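PDB 6G8Y: acetylated cis-Golgi protein, involved in ER-to-Golgi transport from Saccharomyces cerevisiae, which probably takes part in Golgi organisation and ER-to-Golgi vesicle transport as the yeast homologue of GRASP65, through PDZ domains of the kind that bind golgins. Local coordinates for residues Leu72-Trp77 with Glu87-Ile92. Numbering follows the deposited sequence.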
loop_
_atom_site.group_PDB
_atom_site.type_symbol
_atom_site.label_atom_id
_atom_site.label_comp_id
_atom_site.label_asym_id
_atom_site.label_seq_id
_atom_site.Cartn_x
_atom_site.Cartn_y
_atom_site.Cartn_z
ATOM N N LEU A 72 -3.621 11.197 -5.934
ATOM C CA LEU A 72 -3.908 9.764 -5.763
ATOM C C LEU A 72 -4.294 9.516 -4.305
ATOM O O LEU A 72 -3.565 9.952 -3.380
ATOM C CB LEU A 72 -2.661 8.937 -6.106
ATOM C CG LEU A 72 -2.734 7.429 -5.858
ATOM C CD1 LEU A 72 -3.713 6.785 -6.802
ATOM C CD2 LEU A 72 -1.361 6.771 -5.983
ATOM N N LYS A 73 -5.379 8.770 -4.124
ATOM C CA LYS A 73 -5.813 8.276 -2.830
ATOM C C LYS A 73 -5.081 6.991 -2.512
ATOM O O LYS A 73 -5.101 6.037 -3.284
ATOM C CB LYS A 73 -7.311 8.032 -2.855
ATOM C CG LYS A 73 -7.958 7.714 -1.533
ATOM C CD LYS A 73 -9.470 7.909 -1.734
ATOM C CE LYS A 73 -10.293 6.994 -0.913
ATOM N NZ LYS A 73 -11.648 6.918 -1.516
ATOM N N VAL A 74 -4.431 6.981 -1.357
ATOM C CA VAL A 74 -3.628 5.866 -0.870
ATOM C C VAL A 74 -4.352 5.309 0.348
ATOM O O VAL A 74 -4.588 6.036 1.327
ATOM C CB VAL A 74 -2.219 6.364 -0.486
ATOM C CG1 VAL A 74 -1.338 5.237 0.024
ATOM C CG2 VAL A 74 -1.594 7.053 -1.702
ATOM N N ASN A 75 -4.701 4.033 0.290
ATOM C CA ASN A 75 -5.384 3.344 1.381
ATOM C C ASN A 75 -4.383 2.738 2.325
ATOM O O ASN A 75 -3.555 1.916 1.905
ATOM C CB ASN A 75 -6.328 2.260 0.854
ATOM C CG ASN A 75 -7.260 2.774 -0.227
ATOM O OD1 ASN A 75 -7.138 2.387 -1.370
ATOM N ND2 ASN A 75 -8.205 3.667 0.135
ATOM N N ILE A 76 -4.479 3.113 3.608
ATOM C CA ILE A 76 -3.513 2.702 4.607
ATOM C C ILE A 76 -4.159 1.835 5.665
ATOM O O ILE A 76 -5.309 2.053 6.021
ATOM C CB ILE A 76 -2.861 3.946 5.226
ATOM C CG1 ILE A 76 -1.928 4.558 4.155
ATOM C CG2 ILE A 76 -2.098 3.626 6.506
ATOM C CD1 ILE A 76 -1.351 5.870 4.561
ATOM N N TRP A 77 -3.399 0.859 6.129
ATOM C CA TRP A 77 -3.708 0.054 7.323
ATOM C C TRP A 77 -2.623 0.356 8.342
ATOM O O TRP A 77 -1.450 0.097 8.071
ATOM C CB TRP A 77 -3.662 -1.435 6.964
ATOM C CG TRP A 77 -3.731 -2.409 8.144
ATOM C CD1 TRP A 77 -2.713 -3.182 8.628
ATOM C CD2 TRP A 77 -4.877 -2.703 8.951
ATOM N NE1 TRP A 77 -3.155 -3.950 9.677
ATOM C CE2 TRP A 77 -4.475 -3.671 9.905
ATOM C CE3 TRP A 77 -6.206 -2.250 8.962
ATOM C CZ2 TRP A 77 -5.353 -4.192 10.864
ATOM C CZ3 TRP A 77 -7.080 -2.769 9.926
ATOM C CH2 TRP A 77 -6.642 -3.731 10.860
ATOM N N GLU A 87 -4.812 8.505 2.845
ATOM C CA GLU A 87 -3.947 9.655 2.615
ATOM C C GLU A 87 -4.038 10.049 1.148
ATOM O O GLU A 87 -4.527 9.268 0.329
ATOM C CB GLU A 87 -2.491 9.335 2.989
ATOM C CG GLU A 87 -2.219 9.030 4.468
ATOM C CD GLU A 87 -2.153 10.233 5.406
ATOM O OE1 GLU A 87 -2.228 11.392 4.982
ATOM O OE2 GLU A 87 -2.005 9.983 6.624
ATOM N N TYR A 88 -3.559 11.242 0.833
ATOM C CA TYR A 88 -3.629 11.804 -0.509
ATOM C C TYR A 88 -2.265 12.311 -0.885
ATOM O O TYR A 88 -1.613 12.985 -0.091
ATOM C CB TYR A 88 -4.657 12.930 -0.546
ATOM C CG TYR A 88 -6.042 12.407 -0.390
ATOM C CD1 TYR A 88 -6.753 11.893 -1.478
ATOM C CD2 TYR A 88 -6.642 12.363 0.850
ATOM C CE1 TYR A 88 -8.022 11.384 -1.327
ATOM C CE2 TYR A 88 -7.913 11.844 1.016
ATOM C CZ TYR A 88 -8.603 11.371 -0.085
ATOM O OH TYR A 88 -9.872 10.846 0.057
ATOM N N ILE A 89 -1.821 11.990 -2.091
ATOM C CA ILE A 89 -0.500 12.453 -2.527
ATOM C C ILE A 89 -0.593 13.013 -3.933
ATOM O O ILE A 89 -1.283 12.448 -4.792
ATOM C CB ILE A 89 0.566 11.352 -2.408
ATOM C CG1 ILE A 89 1.962 11.851 -2.823
ATOM C CG2 ILE A 89 0.161 10.109 -3.169
ATOM C CD1 ILE A 89 2.912 10.743 -3.219
ATOM N N SER A 90 0.079 14.144 -4.159
ATOM C CA SER A 90 0.128 14.749 -5.481
ATOM C C SER A 90 1.108 13.986 -6.367
ATOM O O SER A 90 2.285 13.810 -6.011
ATOM C CB SER A 90 0.568 16.209 -5.388
ATOM O OG SER A 90 -0.442 16.986 -4.782
ATOM N N ILE A 91 0.616 13.552 -7.521
ATOM C CA ILE A 91 1.437 12.845 -8.506
ATOM C C ILE A 91 1.879 13.829 -9.577
ATOM O O ILE A 91 1.048 14.483 -10.180
ATOM C CB ILE A 91 0.636 11.683 -9.134
ATOM C CG1 ILE A 91 0.083 10.749 -8.033
ATOM C CG2 ILE A 91 1.472 10.929 -10.178
ATOM C CD1 ILE A 91 1.111 10.254 -7.023
ATOM N N ILE A 92 3.173 13.946 -9.821
ATOM C CA ILE A 92 3.639 14.926 -10.824
ATOM C C ILE A 92 3.440 14.377 -12.233
ATOM O O ILE A 92 3.381 13.166 -12.470
ATOM C CB ILE A 92 5.088 15.435 -10.558
ATOM C CG1 ILE A 92 6.173 14.408 -10.883
ATOM C CG2 ILE A 92 5.235 15.901 -9.122
ATOM C CD1 ILE A 92 7.580 14.940 -10.690
ATOM O OXT ILE A 92 3.337 15.173 -13.162
#
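K73 and Y88 illustrate how a non-hydrogen-bonded pair of an antiparallel sheet can lay an aliphatic chain along an aromatic ring. The two side chains run side by side in the same direction: K73 CG lies 3.7 Å from Y88 CE1, and K73 CD reaches the phenol oxygen, Y88 OH, at 3.5 Å. A chi1 of -171° sets the lysine's CG opposite its own nitrogen and alongside Y88; the bend at chi3 (148°) then leads NZ away from the other strand, to a salt bridge with D40. Cutting the residue back to alanine removes CG, CD and the ammonium, which would probably cost Y88 most of its contact here and D40 its salt-bridge partner. The other face of the sheet is mainly apolar, where V74 CG2 meets I89 CG2 at 3.8 Å and L72 CB rests at the same distance from I91 CG1. Farther along, I76 CD1 presses on E87 CG at 3.3 Å, while the glutamate's carboxylate turns to R85. Backbone bonds set this register: L72 and I89 exchange two, as do V74 and E87, the straightest being V74 N to E87 O (2.8 Å, 177°). Behind these pairs, F64 of helix 57-66 touches both L72 and I91, and I35 of strand 33-38 lies against V74. The whole is a beta hairpin, strands 71-78 and 83-90, with its first strand also paired to strand 33-38, consistent with the antiparallel sheet of a GRASP-family PDZ domain.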